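PDB 4KRG: phosphoethanolamine N-methyltransferase 1 from Haemonchus contortus, which probably catalyses the S-adenosylmethionine-dependent N-methylation of phosphoethanolamine, a step toward phosphocholine in this nematode. Local coordinates for residues 207-219 against 231-245. Numbering follows the deposited sequence.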
ATOM      1  N   LYS A 207     -13.648  -1.450  25.541  1.00 35.32           N
ATOM      2  CA  LYS A 207     -13.753  -0.492  24.446  1.00 34.86           C
ATOM      3  C   LYS A 207     -13.338  -1.125  23.124  1.00 31.28           C
ATOM      4  O   LYS A 207     -12.403  -1.927  23.087  1.00 31.92           O
ATOM      5  CB  LYS A 207     -12.928   0.759  24.742  1.00 34.97           C
ATOM      6  CG  LYS A 207     -13.563   1.669  25.779  1.00 38.91           C
ATOM      7  CD  LYS A 207     -12.701   2.884  26.056  1.00 40.53           C
ATOM      8  CE  LYS A 207     -13.425   3.891  26.936  1.00 45.17           C
ATOM      9  NZ  LYS A 207     -12.576   5.085  27.205  1.00 46.25           N
HETATM   10  N   MSE A 208     -14.030  -0.760  22.048  0.78 30.65           N
HETATM   11  CA  MSE A 208     -13.765  -1.340  20.736  0.78 29.35           C
HETATM   12  C   MSE A 208     -12.786  -0.488  19.937  0.78 28.39           C
HETATM   13  O   MSE A 208     -12.803   0.738  20.018  0.78 29.15           O
HETATM   14  CB  MSE A 208     -15.064  -1.498  19.940  0.78 31.00           C
HETATM   15  CG  MSE A 208     -14.971  -2.475  18.773  0.78 26.99           C
HETATM   16 SE   MSE A 208     -14.679  -4.307  19.375  0.78 41.70          SE
HETATM   17  CE  MSE A 208     -16.050  -4.307  20.735  0.78 42.13           C
ATOM     18  N   TRP A 209     -11.935  -1.146  19.158  1.00 26.05           N
ATOM     19  CA  TRP A 209     -10.972  -0.441  18.331  1.00 22.82           C
ATOM     20  C   TRP A 209     -10.920  -1.003  16.924  1.00 23.39           C
ATOM     21  O   TRP A 209     -11.256  -2.160  16.694  1.00 26.75           O
ATOM     22  CB  TRP A 209      -9.591  -0.494  18.972  1.00 22.10           C
ATOM     23  CG  TRP A 209      -9.595   0.101  20.336  1.00 26.01           C
ATOM     24  CD1 TRP A 209      -9.774  -0.554  21.516  1.00 27.82           C
ATOM     25  CD2 TRP A 209      -9.443   1.481  20.646  1.00 27.50           C
ATOM     26  NE1 TRP A 209      -9.732   0.340  22.557  1.00 29.74           N
ATOM     27  CE2 TRP A 209      -9.525   1.599  22.055  1.00 29.09           C
ATOM     28  CE3 TRP A 209      -9.230   2.635  19.894  1.00 28.08           C
ATOM     29  CZ2 TRP A 209      -9.409   2.823  22.705  1.00 31.05           C
ATOM     30  CZ3 TRP A 209      -9.116   3.845  20.536  1.00 29.64           C
ATOM     31  CH2 TRP A 209      -9.205   3.932  21.930  1.00 31.24           C
ATOM     32  N   LYS A 210     -10.512  -0.162  15.983  1.00 23.65           N
ATOM     33  CA  LYS A 210     -10.242  -0.604  14.629  1.00 22.09           C
ATOM     34  C   LYS A 210      -8.987   0.083  14.137  1.00 21.71           C
ATOM     35  O   LYS A 210      -8.487   1.017  14.765  1.00 21.39           O
ATOM     36  CB  LYS A 210     -11.414  -0.303  13.694  1.00 22.57           C
ATOM     37  CG  LYS A 210     -11.722   1.168  13.503  1.00 22.78           C
ATOM     38  CD  LYS A 210     -12.959   1.320  12.628  1.00 26.17           C
ATOM     39  CE  LYS A 210     -13.437   2.756  12.587  1.00 25.09           C
ATOM     40  NZ  LYS A 210     -14.650   2.881  11.740  1.00 26.64           N
ATOM     41  N   PHE A 211      -8.477  -0.395  13.012  1.00 21.24           N
ATOM     42  CA  PHE A 211      -7.309   0.184  12.388  1.00 20.92           C
ATOM     43  C   PHE A 211      -7.744   1.104  11.261  1.00 22.92           C
ATOM     44  O   PHE A 211      -8.615   0.746  10.470  1.00 24.75           O
ATOM     45  CB  PHE A 211      -6.431  -0.937  11.841  1.00 20.48           C
ATOM     46  CG  PHE A 211      -5.504  -1.543  12.864  1.00 20.05           C
ATOM     47  CD1 PHE A 211      -4.815  -0.739  13.760  1.00 22.02           C
ATOM     48  CD2 PHE A 211      -5.324  -2.913  12.927  1.00 19.84           C
ATOM     49  CE1 PHE A 211      -3.957  -1.291  14.695  1.00 22.90           C
ATOM     50  CE2 PHE A 211      -4.469  -3.472  13.855  1.00 19.92           C
ATOM     51  CZ  PHE A 211      -3.786  -2.665  14.742  1.00 21.87           C
ATOM     52  N   ASP A 212      -7.158   2.295  11.206  1.00 21.18           N
ATOM     53  CA  ASP A 212      -7.345   3.190  10.074  1.00 21.22           C
ATOM     54  C   ASP A 212      -6.082   3.112   9.222  1.00 20.32           C
ATOM     55  O   ASP A 212      -5.063   3.731   9.562  1.00 17.23           O
ATOM     56  CB  ASP A 212      -7.592   4.623  10.556  1.00 23.12           C
ATOM     57  CG  ASP A 212      -7.704   5.620   9.415  1.00 28.23           C
ATOM     58  OD1 ASP A 212      -7.929   5.203   8.262  1.00 29.91           O
ATOM     59  OD2 ASP A 212      -7.577   6.835   9.669  1.00 31.66           O
ATOM     60  N   VAL A 213      -6.139   2.330   8.139  1.00 18.61           N
ATOM     61  CA  VAL A 213      -4.994   2.180   7.251  1.00 16.49           C
ATOM     62  C   VAL A 213      -4.836   3.446   6.428  1.00 14.92           C
ATOM     63  O   VAL A 213      -5.612   3.699   5.509  1.00 17.65           O
ATOM     64  CB  VAL A 213      -5.130   0.977   6.322  1.00 16.13           C
ATOM     65  CG1 VAL A 213      -3.846   0.778   5.553  1.00 17.32           C
ATOM     66  CG2 VAL A 213      -5.438  -0.262   7.122  1.00 18.68           C
ATOM     67  N   GLN A 214      -3.825   4.238   6.761  1.00 15.14           N
ATOM     68  CA  GLN A 214      -3.707   5.571   6.202  1.00 15.99           C
ATOM     69  C   GLN A 214      -3.304   5.563   4.728  1.00 17.35           C
ATOM     70  O   GLN A 214      -3.682   6.455   3.968  1.00 16.67           O
ATOM     71  CB  GLN A 214      -2.740   6.409   7.035  1.00 16.01           C
ATOM     72  CG  GLN A 214      -3.215   6.597   8.472  1.00 20.28           C
ATOM     73  CD  GLN A 214      -2.974   8.001   8.999  1.00 22.21           C
ATOM     74  OE1 GLN A 214      -2.003   8.659   8.626  1.00 25.99           O
ATOM     75  NE2 GLN A 214      -3.856   8.463   9.874  1.00 25.00           N
ATOM     76  N   TRP A 215      -2.538   4.552   4.336  1.00 11.61           N
ATOM     77  CA  TRP A 215      -2.080   4.427   2.962  1.00 12.97           C
ATOM     78  C   TRP A 215      -1.444   3.088   2.706  1.00 13.73           C
ATOM     79  O   TRP A 215      -1.077   2.374   3.641  1.00 11.88           O
ATOM     80  CB  TRP A 215      -1.076   5.527   2.594  1.00 13.40           C
ATOM     81  CG  TRP A 215      -0.046   5.895   3.636  1.00 12.80           C
ATOM     82  CD1 TRP A 215      -0.118   6.939   4.492  1.00 14.79           C
ATOM     83  CD2 TRP A 215       1.228   5.262   3.879  1.00 12.39           C
ATOM     84  NE1 TRP A 215       1.010   6.998   5.272  1.00 15.56           N
ATOM     85  CE2 TRP A 215       1.852   5.987   4.914  1.00 13.45           C
ATOM     86  CE3 TRP A 215       1.890   4.165   3.327  1.00 13.32           C
ATOM     87  CZ2 TRP A 215       3.113   5.644   5.411  1.00 13.08           C
ATOM     88  CZ3 TRP A 215       3.140   3.819   3.827  1.00 11.52           C
ATOM     89  CH2 TRP A 215       3.738   4.561   4.860  1.00 12.77           C
ATOM     90  N   SER A 216      -1.336   2.760   1.422  1.00 12.86           N
ATOM     91  CA  SER A 216      -0.500   1.671   0.948  1.00 12.57           C
ATOM     92  C   SER A 216       0.399   2.239  -0.146  1.00 14.78           C
ATOM     93  O   SER A 216      -0.084   2.846  -1.101  1.00 15.05           O
ATOM     94  CB  SER A 216      -1.360   0.550   0.375  1.00 13.97           C
ATOM     95  OG  SER A 216      -0.570  -0.574   0.035  1.00 13.05           O
ATOM     96  N   CYS A 217       1.704   2.042  -0.015  1.00 13.22           N
ATOM     97  CA  CYS A 217       2.655   2.625  -0.951  1.00 11.60           C
ATOM     98  C   CYS A 217       3.742   1.621  -1.256  1.00 11.10           C
ATOM     99  O   CYS A 217       4.024   0.753  -0.443  1.00 11.47           O
ATOM    100  CB  CYS A 217       3.299   3.871  -0.346  1.00 13.75           C
ATOM    101  SG  CYS A 217       2.200   5.275  -0.089  1.00 17.48           S
ATOM    102  N   SER A 218       4.344   1.753  -2.429  1.00  9.79           N
ATOM    103  CA  SER A 218       5.488   0.941  -2.825  1.00 10.43           C
ATOM    104  C   SER A 218       6.748   1.673  -2.387  1.00 14.50           C
ATOM    105  O   SER A 218       6.856   2.888  -2.551  1.00 16.43           O
ATOM    106  CB  SER A 218       5.529   0.781  -4.344  1.00 10.03           C
ATOM    107  OG  SER A 218       4.364   0.173  -4.851  1.00 13.29           O
ATOM    108  N   VAL A 219       7.706   0.940  -1.841  1.00 11.65           N
ATOM    109  CA  VAL A 219       8.946   1.548  -1.382  1.00 11.65           C
ATOM    110  C   VAL A 219       9.721   2.071  -2.589  1.00 13.06           C
ATOM    111  O   VAL A 219      10.081   1.290  -3.476  1.00 13.73           O
ATOM    112  CB  VAL A 219       9.789   0.517  -0.623  1.00 12.09           C
ATOM    113  CG1 VAL A 219      11.116   1.124  -0.188  1.00 14.86           C
ATOM    114  CG2 VAL A 219       9.015  -0.017   0.570  1.00 10.05           C
ATOM    115  N   GLN A 231       7.184  -4.153  -3.010  1.00 14.32           N
ATOM    116  CA  GLN A 231       7.657  -3.888  -1.660  1.00 14.99           C
ATOM    117  C   GLN A 231       6.698  -2.868  -1.086  1.00 14.85           C
ATOM    118  O   GLN A 231       6.819  -1.670  -1.346  1.00 13.61           O
ATOM    119  CB  GLN A 231       9.068  -3.325  -1.690  1.00 15.64           C
ATOM    120  CG  GLN A 231      10.091  -4.345  -2.135  1.00 16.74           C
ATOM    121  CD  GLN A 231      10.252  -5.447  -1.122  1.00 17.23           C
ATOM    122  OE1 GLN A 231      10.719  -5.208  -0.010  1.00 16.25           O
ATOM    123  NE2 GLN A 231       9.844  -6.661  -1.487  1.00 15.51           N
ATOM    124  N   VAL A 232       5.726  -3.349  -0.322  1.00 12.28           N
ATOM    125  CA  VAL A 232       4.593  -2.522   0.047  1.00 10.22           C
ATOM    126  C   VAL A 232       4.590  -2.254   1.542  1.00 12.36           C
ATOM    127  O   VAL A 232       4.838  -3.149   2.354  1.00 11.17           O
ATOM    128  CB  VAL A 232       3.252  -3.161  -0.400  1.00 14.22           C
ATOM    129  CG1 VAL A 232       2.094  -2.186  -0.194  1.00 11.82           C
ATOM    130  CG2 VAL A 232       3.317  -3.585  -1.876  1.00 13.49           C
ATOM    131  N   HIS A 233       4.332  -1.002   1.903  1.00 11.37           N
ATOM    132  CA  HIS A 233       4.230  -0.642   3.311  1.00 10.60           C
ATOM    133  C   HIS A 233       3.005   0.211   3.621  1.00 13.90           C
ATOM    134  O   HIS A 233       2.396   0.806   2.724  1.00 12.51           O
ATOM    135  CB  HIS A 233       5.533  -0.035   3.858  1.00 11.16           C
ATOM    136  CG  HIS A 233       5.872   1.324   3.322  1.00 12.30           C
ATOM    137  ND1 HIS A 233       6.403   2.316   4.124  1.00 12.30           N
ATOM    138  CD2 HIS A 233       5.815   1.842   2.077  1.00 12.73           C
ATOM    139  CE1 HIS A 233       6.641   3.390   3.394  1.00 13.58           C
ATOM    140  NE2 HIS A 233       6.287   3.129   2.144  1.00 15.39           N
ATOM    141  N   TRP A 234       2.637   0.226   4.899  1.00 14.66           N
ATOM    142  CA  TRP A 234       1.398   0.834   5.359  1.00 12.10           C
ATOM    143  C   TRP A 234       1.631   1.492   6.701  1.00 13.38           C
ATOM    144  O   TRP A 234       2.316   0.937   7.555  1.00 13.09           O
ATOM    145  CB  TRP A 234       0.318  -0.236   5.555  1.00 13.78           C
ATOM    146  CG  TRP A 234       0.130  -1.156   4.395  1.00 13.45           C
ATOM    147  CD1 TRP A 234      -0.706  -0.975   3.333  1.00 14.37           C
ATOM    148  CD2 TRP A 234       0.789  -2.409   4.186  1.00 15.78           C
ATOM    149  NE1 TRP A 234      -0.602  -2.033   2.472  1.00 13.80           N
ATOM    150  CE2 TRP A 234       0.304  -2.927   2.967  1.00 16.49           C
ATOM    151  CE3 TRP A 234       1.745  -3.138   4.897  1.00 16.41           C
ATOM    152  CZ2 TRP A 234       0.749  -4.146   2.452  1.00 18.81           C
ATOM    153  CZ3 TRP A 234       2.185  -4.346   4.379  1.00 16.12           C
ATOM    154  CH2 TRP A 234       1.684  -4.838   3.172  1.00 18.24           C
ATOM    155  N   LEU A 235       1.052   2.670   6.888  1.00 14.37           N
ATOM    156  CA  LEU A 235       0.982   3.277   8.211  1.00 12.88           C
ATOM    157  C   LEU A 235      -0.472   3.212   8.651  1.00 12.84           C
ATOM    158  O   LEU A 235      -1.374   3.624   7.919  1.00 13.41           O
ATOM    159  CB  LEU A 235       1.469   4.724   8.188  1.00 12.09           C
ATOM    160  CG  LEU A 235       1.559   5.406   9.556  1.00 14.22           C
ATOM    161  CD1 LEU A 235       2.531   4.674  10.456  1.00 14.31           C
ATOM    162  CD2 LEU A 235       1.989   6.854   9.384  1.00 16.82           C
ATOM    163  N   THR A 236      -0.686   2.689   9.848  1.00 15.16           N
ATOM    164  CA  THR A 236      -2.012   2.334  10.322  1.00 13.48           C
ATOM    165  C   THR A 236      -2.231   2.850  11.747  1.00 16.49           C
ATOM    166  O   THR A 236      -1.371   2.691  12.614  1.00 15.03           O
ATOM    167  CB  THR A 236      -2.181   0.812  10.265  1.00 16.16           C
ATOM    168  OG1 THR A 236      -2.047   0.378   8.907  1.00 20.15           O
ATOM    169  CG2 THR A 236      -3.525   0.404  10.775  1.00 17.56           C
ATOM    170  N   LYS A 237      -3.386   3.465  11.980  1.00 16.95           N
ATOM    171  CA  LYS A 237      -3.669   4.142  13.238  1.00 18.33           C
ATOM    172  C   LYS A 237      -4.756   3.418  14.036  1.00 19.43           C
ATOM    173  O   LYS A 237      -5.753   2.973  13.466  1.00 21.86           O
ATOM    174  CB  LYS A 237      -4.106   5.584  12.954  1.00 18.50           C
ATOM    175  CG  LYS A 237      -4.122   6.488  14.175  1.00 22.34           C
ATOM    176  CD  LYS A 237      -4.615   7.885  13.824  1.00 24.05           C
ATOM    177  CE  LYS A 237      -4.570   8.805  15.030  1.00 25.49           C
ATOM    178  NZ  LYS A 237      -5.129  10.141  14.692  1.00 28.19           N
ATOM    179  N   LYS A 238      -4.561   3.308  15.350  1.00 18.70           N
ATOM    180  CA  LYS A 238      -5.553   2.714  16.246  1.00 18.64           C
ATOM    181  C   LYS A 238      -6.597   3.760  16.612  1.00 17.69           C
ATOM    182  O   LYS A 238      -6.284   4.765  17.246  1.00 21.87           O
ATOM    183  CB  LYS A 238      -4.881   2.184  17.516  1.00 19.93           C
ATOM    184  CG  LYS A 238      -5.835   1.780  18.621  1.00 20.60           C
ATOM    185  CD  LYS A 238      -5.068   1.298  19.838  1.00 19.41           C
ATOM    186  CE  LYS A 238      -5.994   1.002  21.004  1.00 19.80           C
ATOM    187  NZ  LYS A 238      -5.230   0.433  22.150  1.00 20.03           N
ATOM    188  N   VAL A 239      -7.838   3.524  16.199  1.00 19.29           N
ATOM    189  CA  VAL A 239      -8.912   4.493  16.382  1.00 22.12           C
ATOM    190  C   VAL A 239     -10.171   3.801  16.904  1.00 22.49           C
ATOM    191  O   VAL A 239     -10.330   2.597  16.744  1.00 23.97           O
ATOM    192  CB  VAL A 239      -9.233   5.225  15.058  1.00 22.66           C
ATOM    193  CG1 VAL A 239      -8.020   5.995  14.558  1.00 22.01           C
ATOM    194  CG2 VAL A 239      -9.695   4.232  14.017  1.00 23.32           C
ATOM    195  N   PRO A 240     -11.070   4.566  17.537  1.00 24.85           N
ATOM    196  CA  PRO A 240     -12.257   3.932  18.119  1.00 28.75           C
ATOM    197  C   PRO A 240     -13.199   3.352  17.063  1.00 29.19           C
ATOM    198  O   PRO A 240     -13.353   3.935  15.993  1.00 29.30           O
ATOM    199  CB  PRO A 240     -12.947   5.089  18.846  1.00 30.01           C
ATOM    200  CG  PRO A 240     -11.863   6.115  19.058  1.00 30.28           C
ATOM    201  CD  PRO A 240     -11.001   6.003  17.853  1.00 25.72           C
ATOM    202  N   ALA A 241     -13.808   2.210  17.365  1.00 29.53           N
ATOM    203  CA  ALA A 241     -14.840   1.636  16.514  1.00 29.88           C
ATOM    204  C   ALA A 241     -16.133   1.501  17.311  1.00 37.77           C
ATOM    205  O   ALA A 241     -16.529   0.392  17.673  1.00 39.51           O
ATOM    206  CB  ALA A 241     -14.406   0.288  15.992  1.00 26.68           C
ATOM    207  N   VAL A 242     -16.784   2.632  17.581  1.00 40.62           N
ATOM    208  CA  VAL A 242     -18.002   2.658  18.396  1.00 44.91           C
ATOM    209  C   VAL A 242     -19.112   1.794  17.793  1.00 44.43           C
ATOM    210  O   VAL A 242     -19.444   1.929  16.617  1.00 44.94           O
ATOM    211  CB  VAL A 242     -18.534   4.100  18.578  1.00 47.72           C
ATOM    212  CG1 VAL A 242     -19.830   4.099  19.375  1.00 49.51           C
ATOM    213  CG2 VAL A 242     -17.491   4.979  19.257  1.00 48.37           C
ATOM    214  N   GLY A 243     -19.674   0.903  18.603  1.00 43.66           N
ATOM    215  CA  GLY A 243     -20.810   0.108  18.179  1.00 41.40           C
ATOM    216  C   GLY A 243     -20.473  -1.106  17.336  1.00 42.05           C
ATOM    217  O   GLY A 243     -21.363  -1.874  16.977  1.00 47.34           O
ATOM    218  N   ASP A 244     -19.198  -1.290  17.010  1.00 38.34           N
ATOM    219  CA  ASP A 244     -18.799  -2.432  16.201  1.00 35.78           C
ATOM    220  C   ASP A 244     -18.717  -3.688  17.059  1.00 38.72           C
ATOM    221  O   ASP A 244     -18.763  -3.604  18.287  1.00 39.74           O
ATOM    222  CB  ASP A 244     -17.465  -2.155  15.511  1.00 35.08           C
ATOM    223  CG  ASP A 244     -17.581  -1.106  14.417  1.00 35.20           C
ATOM    224  OD1 ASP A 244     -18.629  -0.427  14.346  1.00 39.24           O
ATOM    225  OD2 ASP A 244     -16.622  -0.957  13.631  1.00 31.67           O
ATOM    226  N   GLU A 245     -18.611  -4.848  16.413  1.00 39.63           N
ATOM    227  CA  GLU A 245     -18.488  -6.120  17.127  1.00 39.07           C
ATOM    228  C   GLU A 245     -17.117  -6.758  16.894  1.00 32.80           C
ATOM    229  O   GLU A 245     -16.546  -6.629  15.810  1.00 30.74           O
ATOM    230  CB  GLU A 245     -19.594  -7.090  16.704  1.00 43.52           C
ATOM    231  CG  GLU A 245     -19.574  -7.459  15.225  1.00 46.00           C
ATOM    232  CD  GLU A 245     -20.452  -8.660  14.908  1.00 50.33           C
ATOM    233  OE1 GLU A 245     -21.371  -8.954  15.699  1.00 53.91           O
ATOM    234  OE2 GLU A 245     -20.218  -9.316  13.871  1.00 51.03           O
TER
HETATM  235  O   HOH W   1      -4.040  11.000  11.874  1.00 31.28           O
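K238 lays its extended chain over the indole of W209: CE sits 3.7 Å from the centroid of the five-membered ring as a CH-pi contact, and NZ, 4.5 Å from that centroid, adds a cation-pi interaction. A long, flexible lysine suits this place, because its ammonium can continue past the ring to the carbonyls of M147 and L150, while W209 NE1 is held by D203. Farther along, W215 directs the edge of its six-membered ring at the face of H233, the planes at 71°. With chi1 at 41° its indole swings back across strand 231-240, where CZ2 packs on L235 CB at 3.4 Å. Between these aromatic sites the antiparallel strands, connected through helix 220-226, are joined by paired backbone bonds, K210 with V239 and D212 with K237. Q214 N still donates to L235 O at 2.8 Å, but there the backbone leaves the extended conformation; beyond it, W215 O and L235 N are buried without a conventional hydrogen-bond partner, L235 N lying against the W215 indole face. H233 and C217 resume the pairing. In the second shell, H157 bonds H233 ND1. Bonds from Q231 to R159, W129 and S161 fix its amide's rotation beside bound phosphoethanolamine, while W215 covers the break in pairing.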